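PDB 1YRV: ubiquitin-conjugating enzyme E2 U from Homo sapiens, which catalyses the covalent attachment of ubiquitin to other proteins, taking ubiquitin from the E1 enzyme as a thioester on a cysteine of its own. Local coordinates for residues S65-L70 / R150-D155; I109-N114 / Q132-N137; E116-N121 / S125-A130; I94-N99 / R160-L165. All blocks are in the same frame, centred on the assembly; numbering follows the deposited sequence.

Interaction 1 of 4, residues S65-L70 / R150-D155; sequences SVWQGL and RILVKD
L152 of helix 146-153 reaches the loop 65-70 with its two methyl groups, one offered to V66 and the other to W67. CB already points toward the loop, and CG, anti to the backbone N and beside the carbonyl carbon (chi1 172°), continues from it. At CG the chain forks. CD1 meets CG2 of V66 at 3.9 Å, a contact between methyl groups whose side chains meet at a slant. CD2 comes to 4.5 Å from CH2, on the six-membered ring of W67, so this second contact is looser and oblique to the ring. A leucine suits the place because its fork lets one residue serve two apolar neighbours, and the whole meeting is small, burying 93 Å².

Two consecutive turns shape the loop that receives it. A type I turn from S65 to Q68, with Q68 N bonded to S65 O at 2.8 Å, carries both V66 and W67. A type II turn from W67 to L70 follows, and G69, with phi 94°, occupies a backbone conformation that calls for glycine.

V66 also touches Y159, and W67 touches L163, both of helix 156-166, while the W67 ring meets those of H97 and F72. L152 rests on P98 as well, so the contact lies where helices 146-153 and 156-166 meet the loop between strands 54-60 and 71-77.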
loop_
_atom_site.group_PDB
_atom_site.type_symbol
_atom_site.label_atom_id
_atom_site.label_comp_id
_atom_site.label_asym_id
_atom_site.label_seq_id
_atom_site.Cartn_x
_atom_site.Cartn_y
_atom_site.Cartn_z
ATOM N N SER A 65 8.414 3.599 14.553
ATOM C CA SER A 65 7.924 4.652 13.683
ATOM C C SER A 65 6.673 5.231 14.341
ATOM O O SER A 65 6.061 4.616 15.234
ATOM C CB SER A 65 7.567 4.092 12.287
ATOM O OG SER A 65 6.436 3.234 12.350
ATOM N N VAL A 66 6.293 6.412 13.881
ATOM C CA VAL A 66 5.111 7.061 14.399
ATOM C C VAL A 66 3.874 6.158 14.392
ATOM O O VAL A 66 3.008 6.274 15.269
ATOM C CB VAL A 66 4.801 8.310 13.610
ATOM C CG1 VAL A 66 3.718 9.079 14.312
ATOM C CG2 VAL A 66 6.058 9.145 13.469
ATOM N N TRP A 67 3.803 5.245 13.424
ATOM C CA TRP A 67 2.664 4.339 13.310
ATOM C C TRP A 67 2.833 3.020 14.029
ATOM O O TRP A 67 2.128 2.062 13.715
ATOM C CB TRP A 67 2.342 4.049 11.843
ATOM C CG TRP A 67 1.786 5.231 11.138
ATOM C CD1 TRP A 67 0.462 5.512 10.876
ATOM C CD2 TRP A 67 2.535 6.336 10.653
ATOM N NE1 TRP A 67 0.361 6.736 10.258
ATOM C CE2 TRP A 67 1.616 7.257 10.111
ATOM C CE3 TRP A 67 3.908 6.640 10.625
ATOM C CZ2 TRP A 67 2.017 8.460 9.550
ATOM C CZ3 TRP A 67 4.311 7.851 10.062
ATOM C CH2 TRP A 67 3.360 8.744 9.531
ATOM N N GLN A 68 3.754 2.963 14.983
ATOM C CA GLN A 68 3.959 1.733 15.734
ATOM C C GLN A 68 2.676 1.351 16.453
ATOM O O GLN A 68 2.126 2.135 17.221
ATOM C CB GLN A 68 5.102 1.897 16.738
ATOM C CG GLN A 68 6.467 1.551 16.160
ATOM C CD GLN A 68 7.369 0.850 17.161
ATOM O OE1 GLN A 68 7.866 1.461 18.103
ATOM N NE2 GLN A 68 7.570 -0.443 16.964
ATOM N N GLY A 69 2.192 0.144 16.185
ATOM C CA GLY A 69 0.968 -0.310 16.812
ATOM C C GLY A 69 -0.258 -0.041 15.958
ATOM O O GLY A 69 -1.358 -0.501 16.263
ATOM N N LEU A 70 -0.074 0.712 14.882
ATOM C CA LEU A 70 -1.173 1.028 13.987
ATOM C C LEU A 70 -1.231 0.050 12.799
ATOM O O LEU A 70 -0.310 -0.752 12.587
ATOM C CB LEU A 70 -1.021 2.474 13.514
ATOM C CG LEU A 70 -1.308 3.446 14.669
ATOM C CD1 LEU A 70 -0.756 4.846 14.410
ATOM C CD2 LEU A 70 -2.799 3.487 14.866
ATOM N N ARG A 150 2.992 19.151 9.121
ATOM C CA ARG A 150 3.269 20.192 10.089
ATOM C C ARG A 150 3.194 19.640 11.530
ATOM O O ARG A 150 4.147 19.754 12.290
ATOM C CB ARG A 150 2.265 21.316 9.882
ATOM C CG ARG A 150 2.445 22.485 10.769
ATOM C CD ARG A 150 1.701 23.634 10.165
ATOM N NE ARG A 150 0.250 23.515 10.299
ATOM C CZ ARG A 150 -0.581 24.470 9.888
ATOM N NH1 ARG A 150 -0.088 25.570 9.310
ATOM N NH2 ARG A 150 -1.887 24.373 10.116
ATOM N N ILE A 151 2.080 19.021 11.897
ATOM C CA ILE A 151 1.934 18.486 13.250
ATOM C C ILE A 151 2.935 17.395 13.566
ATOM O O ILE A 151 3.352 17.216 14.725
ATOM C CB ILE A 151 0.545 17.903 13.474
ATOM C CG1 ILE A 151 -0.445 19.051 13.648
ATOM C CG2 ILE A 151 0.549 16.956 14.697
ATOM C CD1 ILE A 151 -1.870 18.602 13.816
ATOM N N LEU A 152 3.283 16.633 12.535
ATOM C CA LEU A 152 4.231 15.545 12.678
ATOM C C LEU A 152 5.593 16.111 13.036
ATOM O O LEU A 152 6.243 15.650 13.977
ATOM C CB LEU A 152 4.312 14.765 11.364
ATOM C CG LEU A 152 5.401 13.695 11.254
ATOM C CD1 LEU A 152 5.426 12.841 12.511
ATOM C CD2 LEU A 152 5.125 12.835 10.018
ATOM N N VAL A 153 6.009 17.116 12.269
ATOM C CA VAL A 153 7.291 17.769 12.483
ATOM C C VAL A 153 7.495 18.174 13.955
ATOM O O VAL A 153 8.427 17.715 14.628
ATOM C CB VAL A 153 7.415 19.011 11.587
ATOM C CG1 VAL A 153 8.735 19.719 11.866
ATOM C CG2 VAL A 153 7.327 18.589 10.123
ATOM N N LYS A 154 6.618 19.025 14.459
ATOM C CA LYS A 154 6.721 19.459 15.840
ATOM C C LYS A 154 5.841 18.585 16.710
ATOM O O LYS A 154 4.662 18.453 16.455
ATOM C CB LYS A 154 6.274 20.912 15.959
ATOM C CG LYS A 154 7.420 21.900 16.122
ATOM C CD LYS A 154 7.790 22.065 17.598
ATOM C CE LYS A 154 8.338 20.768 18.210
ATOM N NZ LYS A 154 8.674 20.946 19.655
ATOM N N ASP A 155 6.403 17.974 17.735
ATOM C CA ASP A 155 5.593 17.146 18.616
ATOM C C ASP A 155 4.978 15.932 17.920
ATOM O O ASP A 155 3.775 15.884 17.664
ATOM C CB ASP A 155 4.466 17.979 19.229
ATOM C CG ASP A 155 3.853 17.319 20.446
ATOM O OD1 ASP A 155 3.806 16.064 20.484
ATOM O OD2 ASP A 155 3.418 18.065 21.353
#

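Interaction 2 of 4, residues I109-N114 / Q132-N137; sequences IDFLDN and QVMLSN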
loop_
_atom_site.group_PDB
_atom_site.type_symbol
_atom_site.label_atom_id
_atom_site.label_comp_id
_atom_site.label_asym_id
_atom_site.label_seq_id
_atom_site.Cartn_x
_atom_site.Cartn_y
_atom_site.Cartn_z
ATOM N N ILE A 109 3.313 7.511 -3.706
ATOM C CA ILE A 109 4.445 6.617 -3.715
ATOM C C ILE A 109 5.038 6.696 -5.095
ATOM O O ILE A 109 4.336 6.479 -6.077
ATOM C CB ILE A 109 4.000 5.165 -3.490
ATOM C CG1 ILE A 109 3.289 5.041 -2.146
ATOM C CG2 ILE A 109 5.204 4.239 -3.590
ATOM C CD1 ILE A 109 4.110 5.517 -0.978
ATOM N N ASP A 110 6.324 6.969 -5.182
ATOM C CA ASP A 110 6.957 7.061 -6.491
ATOM C C ASP A 110 6.735 5.931 -7.492
ATOM O O ASP A 110 6.255 6.176 -8.603
ATOM C CB ASP A 110 8.452 7.276 -6.331
ATOM C CG ASP A 110 8.762 8.673 -5.950
ATOM O OD1 ASP A 110 9.765 9.235 -6.481
ATOM O OD2 ASP A 110 7.985 9.214 -5.110
ATOM N N PHE A 111 7.108 4.715 -7.104
ATOM C CA PHE A 111 6.973 3.569 -7.981
ATOM C C PHE A 111 5.541 3.268 -8.346
ATOM O O PHE A 111 5.269 2.384 -9.158
ATOM C CB PHE A 111 7.635 2.336 -7.373
ATOM C CG PHE A 111 6.861 1.699 -6.263
ATOM C CD1 PHE A 111 5.827 0.803 -6.528
ATOM C CD2 PHE A 111 7.205 1.950 -4.944
ATOM C CE1 PHE A 111 5.135 0.145 -5.469
ATOM C CE2 PHE A 111 6.531 1.311 -3.874
ATOM C CZ PHE A 111 5.496 0.408 -4.143
ATOM N N LEU A 112 4.628 4.043 -7.778
ATOM C CA LEU A 112 3.230 3.851 -8.060
ATOM C C LEU A 112 2.705 4.950 -8.944
ATOM O O LEU A 112 1.817 4.722 -9.765
ATOM C CB LEU A 112 2.427 3.808 -6.769
ATOM C CG LEU A 112 2.510 2.549 -5.911
ATOM C CD1 LEU A 112 1.468 2.722 -4.839
ATOM C CD2 LEU A 112 2.208 1.258 -6.713
ATOM N N ASP A 113 3.285 6.136 -8.801
ATOM C CA ASP A 113 2.837 7.311 -9.549
ATOM C C ASP A 113 3.790 7.755 -10.621
ATOM O O ASP A 113 3.399 8.437 -11.557
ATOM C CB ASP A 113 2.630 8.491 -8.603
ATOM C CG ASP A 113 1.848 8.115 -7.374
ATOM O OD1 ASP A 113 0.965 7.257 -7.482
ATOM O OD2 ASP A 113 2.112 8.682 -6.301
ATOM N N ASN A 114 5.050 7.391 -10.479
ATOM C CA ASN A 114 6.010 7.793 -11.481
ATOM C C ASN A 114 6.300 6.592 -12.379
ATOM O O ASN A 114 6.872 5.610 -11.928
ATOM C CB ASN A 114 7.282 8.280 -10.803
ATOM C CG ASN A 114 8.239 8.921 -11.776
ATOM O OD1 ASN A 114 8.177 8.687 -12.992
ATOM N ND2 ASN A 114 9.157 9.711 -11.248
ATOM N N GLN A 132 4.852 -0.812 3.510
ATOM C CA GLN A 132 5.063 -0.766 4.944
ATOM C C GLN A 132 6.128 0.244 5.328
ATOM O O GLN A 132 5.876 1.113 6.134
ATOM C CB GLN A 132 5.455 -2.146 5.453
ATOM C CG GLN A 132 5.663 -2.178 6.930
ATOM C CD GLN A 132 5.915 -3.588 7.453
ATOM O OE1 GLN A 132 6.995 -4.152 7.273
ATOM N NE2 GLN A 132 4.901 -4.174 8.076
ATOM N N VAL A 133 7.308 0.150 4.730
ATOM C CA VAL A 133 8.366 1.077 5.075
ATOM C C VAL A 133 8.082 2.518 4.717
ATOM O O VAL A 133 8.283 3.419 5.537
ATOM C CB VAL A 133 9.672 0.695 4.416
ATOM C CG1 VAL A 133 10.755 1.694 4.808
ATOM C CG2 VAL A 133 10.054 -0.726 4.838
ATOM N N MET A 134 7.618 2.737 3.495
ATOM C CA MET A 134 7.328 4.068 3.018
ATOM C C MET A 134 6.208 4.720 3.800
ATOM O O MET A 134 6.349 5.839 4.248
ATOM C CB MET A 134 6.975 4.025 1.521
ATOM C CG MET A 134 8.030 3.352 0.612
ATOM S SD MET A 134 7.934 3.754 -1.225
ATOM C CE MET A 134 9.440 2.745 -1.862
ATOM N N LEU A 135 5.097 4.025 3.980
ATOM C CA LEU A 135 3.992 4.636 4.701
ATOM C C LEU A 135 4.327 4.910 6.187
ATOM O O LEU A 135 3.622 5.680 6.874
ATOM C CB LEU A 135 2.728 3.779 4.565
ATOM C CG LEU A 135 2.011 3.938 3.214
ATOM C CD1 LEU A 135 1.132 2.725 2.931
ATOM C CD2 LEU A 135 1.180 5.229 3.181
ATOM N N SER A 136 5.409 4.311 6.676
ATOM C CA SER A 136 5.834 4.536 8.054
ATOM C C SER A 136 6.941 5.585 8.126
ATOM O O SER A 136 7.460 5.855 9.200
ATOM C CB SER A 136 6.334 3.240 8.673
ATOM O OG SER A 136 5.303 2.290 8.677
ATOM N N ASN A 137 7.289 6.166 6.984
ATOM C CA ASN A 137 8.337 7.161 6.912
ATOM C C ASN A 137 7.998 8.193 5.878
ATOM O O ASN A 137 8.518 8.173 4.770
ATOM C CB ASN A 137 9.674 6.516 6.559
ATOM C CG ASN A 137 10.120 5.523 7.608
ATOM O OD1 ASN A 137 10.307 5.882 8.775
ATOM N ND2 ASN A 137 10.266 4.263 7.212
#
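M134 lies against I109 and F111 along its side chain, from CB to CE. Its sulfur SD is 3.6 Å from I109 CG2, and its CB faces I109 CD1 at 4.1 Å, so isoleucine and methionine touch at two points while crossing at a slant. The terminal methyl CE reaches F111 CE2 at 3.8 Å, at the edge of the ring and near its plane. SD itself stands 5.1 Å from the centroid of the F111 ring and 79° off its normal, a Met-aromatic contact of the edge kind.

Methionine can do this because its chain is extended beyond CG (chi2 -161°, chi3 178°), which carries sulfur and methyl well clear of helix 124-135. The F111 ring is also packed on by Y122, with which it stacks, and by A130 and L131. I109 sits at the N-cap of the short helix 110-113, where its carbonyl O accepts from D113 N at 2.9 Å. On the other side, S136 OG donates to Q132 O at 2.9 Å and is also hydrogen-bonded to L62 N.

I109 directly follows C108, the predicted thioester cysteine, and their side chains are about 6 Å apart. With sulfur, methyls and a ring edge meeting, the contact is apolar and weakly directional, a soft and polarisable packing beside that cysteine.

Interaction 3 of 4, residues E116-N121 / S125-A130; sequences EKWNTN and SSILLA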
loop_
_atom_site.group_PDB
_atom_site.type_symbol
_atom_site.label_atom_id
_atom_site.label_comp_id
_atom_site.label_asym_id
_atom_site.label_seq_id
_atom_site.Cartn_x
_atom_site.Cartn_y
_atom_site.Cartn_z
ATOM N N GLU A 116 8.474 6.079 -14.603
ATOM C CA GLU A 116 9.889 5.794 -14.656
ATOM C C GLU A 116 10.363 5.060 -13.432
ATOM O O GLU A 116 11.436 4.468 -13.449
ATOM C CB GLU A 116 10.672 7.096 -14.807
ATOM C CG GLU A 116 10.191 7.994 -15.945
ATOM C CD GLU A 116 11.219 9.072 -16.279
ATOM O OE1 GLU A 116 12.377 8.706 -16.597
ATOM O OE2 GLU A 116 10.879 10.282 -16.221
ATOM N N LYS A 117 9.560 5.098 -12.372
ATOM C CA LYS A 117 9.902 4.443 -11.119
ATOM C C LYS A 117 9.352 3.034 -11.009
ATOM O O LYS A 117 9.845 2.248 -10.221
ATOM C CB LYS A 117 9.436 5.289 -9.921
ATOM C CG LYS A 117 10.516 6.186 -9.319
ATOM C CD LYS A 117 11.135 7.108 -10.340
ATOM C CE LYS A 117 12.361 7.884 -9.767
ATOM N NZ LYS A 117 13.511 6.977 -9.356
ATOM N N TRP A 118 8.349 2.695 -11.804
ATOM C CA TRP A 118 7.827 1.342 -11.753
ATOM C C TRP A 118 8.908 0.366 -12.198
ATOM O O TRP A 118 9.808 0.718 -12.950
ATOM C CB TRP A 118 6.609 1.210 -12.658
ATOM C CG TRP A 118 6.108 -0.187 -12.744
ATOM C CD1 TRP A 118 6.043 -0.976 -13.866
ATOM C CD2 TRP A 118 5.592 -0.973 -11.669
ATOM N NE1 TRP A 118 5.516 -2.197 -13.550
ATOM C CE2 TRP A 118 5.224 -2.226 -12.204
ATOM C CE3 TRP A 118 5.402 -0.742 -10.294
ATOM C CZ2 TRP A 118 4.673 -3.243 -11.434
ATOM C CZ3 TRP A 118 4.852 -1.756 -9.518
ATOM C CH2 TRP A 118 4.492 -2.995 -10.096
ATOM N N ASN A 119 8.834 -0.861 -11.714
ATOM C CA ASN A 119 9.823 -1.854 -12.093
ATOM C C ASN A 119 9.102 -3.198 -12.146
ATOM O O ASN A 119 8.359 -3.550 -11.223
ATOM C CB ASN A 119 10.952 -1.885 -11.060
ATOM C CG ASN A 119 12.154 -2.664 -11.535
ATOM O OD1 ASN A 119 12.081 -3.860 -11.827
ATOM N ND2 ASN A 119 13.279 -1.984 -11.625
ATOM N N THR A 120 9.325 -3.960 -13.205
ATOM C CA THR A 120 8.629 -5.239 -13.319
ATOM C C THR A 120 9.085 -6.261 -12.297
ATOM O O THR A 120 8.575 -7.380 -12.243
ATOM C CB THR A 120 8.756 -5.854 -14.721
ATOM O OG1 THR A 120 10.126 -6.194 -14.966
ATOM C CG2 THR A 120 8.250 -4.880 -15.778
ATOM N N ASN A 121 10.048 -5.854 -11.481
ATOM C CA ASN A 121 10.582 -6.705 -10.429
ATOM C C ASN A 121 9.742 -6.562 -9.197
ATOM O O ASN A 121 9.922 -7.300 -8.238
ATOM C CB ASN A 121 11.988 -6.295 -10.090
ATOM C CG ASN A 121 12.980 -6.788 -11.095
ATOM O OD1 ASN A 121 12.774 -6.687 -12.319
ATOM N ND2 ASN A 121 14.076 -7.339 -10.595
ATOM N N SER A 125 4.643 -9.169 -2.981
ATOM C CA SER A 125 5.460 -9.110 -1.762
ATOM C C SER A 125 6.253 -7.810 -1.651
ATOM O O SER A 125 6.274 -7.196 -0.608
ATOM C CB SER A 125 6.443 -10.285 -1.706
ATOM O OG SER A 125 5.763 -11.512 -1.625
ATOM N N SER A 126 6.916 -7.428 -2.735
ATOM C CA SER A 126 7.718 -6.213 -2.791
ATOM C C SER A 126 6.889 -5.026 -2.451
ATOM O O SER A 126 7.236 -4.212 -1.595
ATOM C CB SER A 126 8.256 -5.967 -4.194
ATOM O OG SER A 126 9.284 -6.855 -4.494
ATOM N N ILE A 127 5.795 -4.914 -3.184
ATOM C CA ILE A 127 4.853 -3.828 -3.015
ATOM C C ILE A 127 4.380 -3.731 -1.569
ATOM O O ILE A 127 4.257 -2.643 -1.020
ATOM C CB ILE A 127 3.645 -4.061 -3.914
ATOM C CG1 ILE A 127 4.132 -4.228 -5.377
ATOM C CG2 ILE A 127 2.624 -2.973 -3.655
ATOM C CD1 ILE A 127 3.034 -4.544 -6.350
ATOM N N LEU A 128 4.117 -4.870 -0.955
ATOM C CA LEU A 128 3.631 -4.863 0.411
ATOM C C LEU A 128 4.736 -4.417 1.382
ATOM O O LEU A 128 4.496 -3.552 2.220
ATOM C CB LEU A 128 3.058 -6.245 0.763
ATOM C CG LEU A 128 1.812 -6.687 -0.042
ATOM C CD1 LEU A 128 1.251 -8.078 0.382
ATOM C CD2 LEU A 128 0.723 -5.625 0.189
ATOM N N LEU A 129 5.945 -4.970 1.257
ATOM C CA LEU A 129 7.035 -4.568 2.137
ATOM C C LEU A 129 7.384 -3.123 1.850
ATOM O O LEU A 129 7.557 -2.337 2.780
ATOM C CB LEU A 129 8.285 -5.444 1.943
ATOM C CG LEU A 129 8.114 -6.977 2.087
ATOM C CD1 LEU A 129 9.395 -7.672 1.702
ATOM C CD2 LEU A 129 7.698 -7.360 3.531
ATOM N N ALA A 130 7.482 -2.738 0.579
ATOM C CA ALA A 130 7.829 -1.342 0.306
ATOM C C ALA A 130 6.803 -0.400 0.929
ATOM O O ALA A 130 7.177 0.600 1.568
ATOM C CB ALA A 130 7.951 -1.068 -1.216
#
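Two torsions turn W118 and I127 toward each other: chi1 of W118 is 175°, setting CG opposite the backbone N, and chi2 of I127 is 177°, extending CD1 away from its helix. As a result CH2, on the six-membered ring of the indole, comes to 4.3 Å from I127 CD1. The methyl approaches the ring at its edge, near the plane, and not over a face. Tryptophan suits the loop because it spans the distance to the helix while keeping a polar N-H at its other end, and that NE1 is hydrogen-bonded to N83 O.

The second meeting is polar but loose. S126 OG stands beside its own backbone N (chi1 -74°) and faces N121 O at 3.8 Å, too far for a hydrogen bond. A small serine fits here, since the carbonyl of the loop passes close to the surface of the helix.

The segment 116-121 is the irregular connection between helix 110-113 and helix 124-135 of the ubiquitin-conjugating core, and it leads into the longer helix. N119 OD1 lies 2.9 Å from N121 N, consistent with an Asx turn, but doubtful because that nitrogen is too close to a neighbour in the model. T120 N lies 4.2 Å above one face of the W118 ring, offset toward the rim.

Around the indole are Y122, whose ring lies nearly parallel to it, together with P86 and F111. In the helix, I127 is buried, and L128 touches I43 and A45 of strand 43-47.

Interaction 4 of 4, residues I94-N99 / R160-L165; sequences IPFHPN and RTILRL
Apolar contacts carry most of this meeting of F96 with I162 and L163. The F96 ring, swung out with CG anti to the backbone N (chi1 -173°), sets CD1 3.8 Å and CE1 4.1 Å from CG2 of I162. Phenylalanine suits a loop position facing a helix, since its broad ring meets the CG2 methyl of a beta-branched isoleucine, here obliquely. L163 CD2 lies 4.5 Å from F96 CB.

The same L163 methyl, CD2, also rests on a carbonyl oxygen, F96 O, at 3.6 Å; the polar partner of that oxygen is Y159 OH, through a weak hydrogen bond. Stronger polar bonds fix the loop itself. N99 N donates to H97 ND1 at 2.9 Å, nearly straight at 167° and in the plane of the imidazole. The other ring nitrogen, NE2, is hydrogen-bonded to L135 O, so the ring is gripped at both ends and cannot easily rotate. H97, P98 and N99 form the HPN motif of this enzyme family, and N99 shares a backbone bond with C108, the predicted thioester cysteine.

The loop follows strand 88-91 and leads to helix 110-113. It packs on helix 156-166, with helix 146-153 touching both: A148 meets F96, and I151 meets I162.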
loop_
_atom_site.group_PDB
_atom_site.type_symbol
_atom_site.label_atom_id
_atom_site.label_comp_id
_atom_site.label_asym_id
_atom_site.label_seq_id
_atom_site.Cartn_x
_atom_site.Cartn_y
_atom_site.Cartn_z
ATOM N N ILE A 94 -9.666 7.337 4.391
ATOM C CA ILE A 94 -8.672 8.393 4.289
ATOM C C ILE A 94 -8.073 8.643 5.657
ATOM O O ILE A 94 -8.792 8.970 6.599
ATOM C CB ILE A 94 -9.294 9.685 3.763
ATOM C CG1 ILE A 94 -9.754 9.476 2.315
ATOM C CG2 ILE A 94 -8.297 10.825 3.871
ATOM C CD1 ILE A 94 -10.504 10.656 1.736
ATOM N N PRO A 95 -6.742 8.461 5.785
ATOM C CA PRO A 95 -5.996 8.655 7.031
ATOM C C PRO A 95 -5.396 10.051 7.116
ATOM O O PRO A 95 -5.301 10.749 6.111
ATOM C CB PRO A 95 -4.927 7.589 6.929
ATOM C CG PRO A 95 -4.547 7.707 5.470
ATOM C CD PRO A 95 -5.881 7.837 4.758
ATOM N N PHE A 96 -5.013 10.457 8.323
ATOM C CA PHE A 96 -4.382 11.758 8.543
ATOM C C PHE A 96 -2.897 11.439 8.349
ATOM O O PHE A 96 -2.200 11.048 9.285
ATOM C CB PHE A 96 -4.641 12.243 9.968
ATOM C CG PHE A 96 -4.169 13.642 10.214
ATOM C CD1 PHE A 96 -3.240 13.919 11.212
ATOM C CD2 PHE A 96 -4.692 14.696 9.479
ATOM C CE1 PHE A 96 -2.849 15.238 11.479
ATOM C CE2 PHE A 96 -4.304 16.019 9.741
ATOM C CZ PHE A 96 -3.390 16.286 10.735
ATOM N N HIS A 97 -2.416 11.600 7.122
ATOM C CA HIS A 97 -1.056 11.214 6.786
ATOM C C HIS A 97 -0.467 12.214 5.817
ATOM O O HIS A 97 -1.131 12.666 4.906
ATOM C CB HIS A 97 -1.111 9.795 6.187
ATOM C CG HIS A 97 0.231 9.165 5.974
ATOM N ND1 HIS A 97 1.165 9.708 5.117
ATOM C CD2 HIS A 97 0.806 8.083 6.537
ATOM C CE1 HIS A 97 2.269 8.987 5.174
ATOM N NE2 HIS A 97 2.084 7.996 6.023
ATOM N N PRO A 98 0.793 12.589 6.015
ATOM C CA PRO A 98 1.491 13.555 5.165
ATOM C C PRO A 98 1.540 13.220 3.667
ATOM O O PRO A 98 1.536 14.125 2.835
ATOM C CB PRO A 98 2.893 13.604 5.771
ATOM C CG PRO A 98 2.659 13.218 7.209
ATOM C CD PRO A 98 1.682 12.090 7.073
ATOM N N ASN A 99 1.586 11.937 3.316
ATOM C CA ASN A 99 1.688 11.581 1.912
ATOM C C ASN A 99 0.455 10.946 1.293
ATOM O O ASN A 99 0.478 10.572 0.121
ATOM C CB ASN A 99 2.900 10.677 1.711
ATOM C CG ASN A 99 4.163 11.266 2.309
ATOM O OD1 ASN A 99 4.878 10.593 3.040
ATOM N ND2 ASN A 99 4.429 12.528 2.020
ATOM N N ARG A 160 0.713 11.391 17.066
ATOM C CA ARG A 160 0.227 10.067 17.422
ATOM C C ARG A 160 -1.128 10.129 18.086
ATOM O O ARG A 160 -2.022 9.341 17.780
ATOM C CB ARG A 160 1.196 9.352 18.372
ATOM C CG ARG A 160 2.296 8.535 17.693
ATOM C CD ARG A 160 2.761 7.384 18.611
ATOM N NE ARG A 160 2.926 7.869 19.983
ATOM C CZ ARG A 160 3.859 8.741 20.356
ATOM N NH1 ARG A 160 4.721 9.206 19.456
ATOM N NH2 ARG A 160 3.906 9.184 21.610
ATOM N N THR A 161 -1.280 11.064 19.013
ATOM C CA THR A 161 -2.538 11.199 19.735
ATOM C C THR A 161 -3.680 11.343 18.759
ATOM O O THR A 161 -4.752 10.769 18.948
ATOM C CB THR A 161 -2.513 12.419 20.654
ATOM O OG1 THR A 161 -1.669 12.145 21.780
ATOM C CG2 THR A 161 -3.915 12.748 21.135
ATOM N N ILE A 162 -3.436 12.125 17.715
ATOM C CA ILE A 162 -4.432 12.365 16.682
ATOM C C ILE A 162 -4.727 11.076 15.925
ATOM O O ILE A 162 -5.888 10.752 15.653
ATOM C CB ILE A 162 -3.955 13.472 15.716
ATOM C CG1 ILE A 162 -3.821 14.789 16.492
ATOM C CG2 ILE A 162 -4.936 13.640 14.565
ATOM C CD1 ILE A 162 -3.375 15.965 15.669
ATOM N N LEU A 163 -3.676 10.335 15.591
ATOM C CA LEU A 163 -3.868 9.070 14.905
ATOM C C LEU A 163 -4.809 8.182 15.715
ATOM O O LEU A 163 -5.806 7.699 15.189
ATOM C CB LEU A 163 -2.534 8.358 14.710
ATOM C CG LEU A 163 -1.597 9.048 13.725
ATOM C CD1 LEU A 163 -0.389 8.165 13.504
ATOM C CD2 LEU A 163 -2.328 9.299 12.402
ATOM N N ARG A 164 -4.489 7.979 16.995
ATOM C CA ARG A 164 -5.305 7.144 17.888
ATOM C C ARG A 164 -6.756 7.628 17.856
ATOM O O ARG A 164 -7.697 6.833 17.816
ATOM C CB ARG A 164 -4.803 7.226 19.339
ATOM C CG ARG A 164 -3.285 7.206 19.537
ATOM C CD ARG A 164 -2.672 5.810 19.457
ATOM N NE ARG A 164 -1.228 5.851 19.716
ATOM C CZ ARG A 164 -0.430 4.785 19.741
ATOM N NH1 ARG A 164 -0.927 3.572 19.521
ATOM N NH2 ARG A 164 0.870 4.932 19.984
ATOM N N LEU A 165 -6.928 8.943 17.890
ATOM C CA LEU A 165 -8.255 9.528 17.858
ATOM C C LEU A 165 -8.969 9.165 16.561
ATOM O O LEU A 165 -10.189 9.041 16.540
ATOM C CB LEU A 165 -8.159 11.047 18.005
ATOM C CG LEU A 165 -8.412 11.624 19.403
ATOM C CD1 LEU A 165 -9.882 11.481 19.726
ATOM C CD2 LEU A 165 -7.545 10.922 20.449
#

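In the fold
Interaction 2 is the buried contact, its centre about 8 Å from that of the chain; interactions 1, 3 and 4 are partly buried. Interactions 2 and 3 share helix 124-135 and touch where F111 O lies 3.3 Å from W118 CE3. Interactions 1 and 4, centres about 8 Å apart, use the successive helices 146-153 and 156-166, and their segments alternate along the chain. The bond between H97 NE2 and L135 O links interactions 2 and 4. Interactions 3 and 4 lie on opposite sides of the chain centre. All four cross by apolar groups, but sulfur and a ring edge mark 109-114 with 132-137, whereas methyls meeting aromatic rings and a valine make up the C-terminal pair, and 116-121 adds a loose polar meeting.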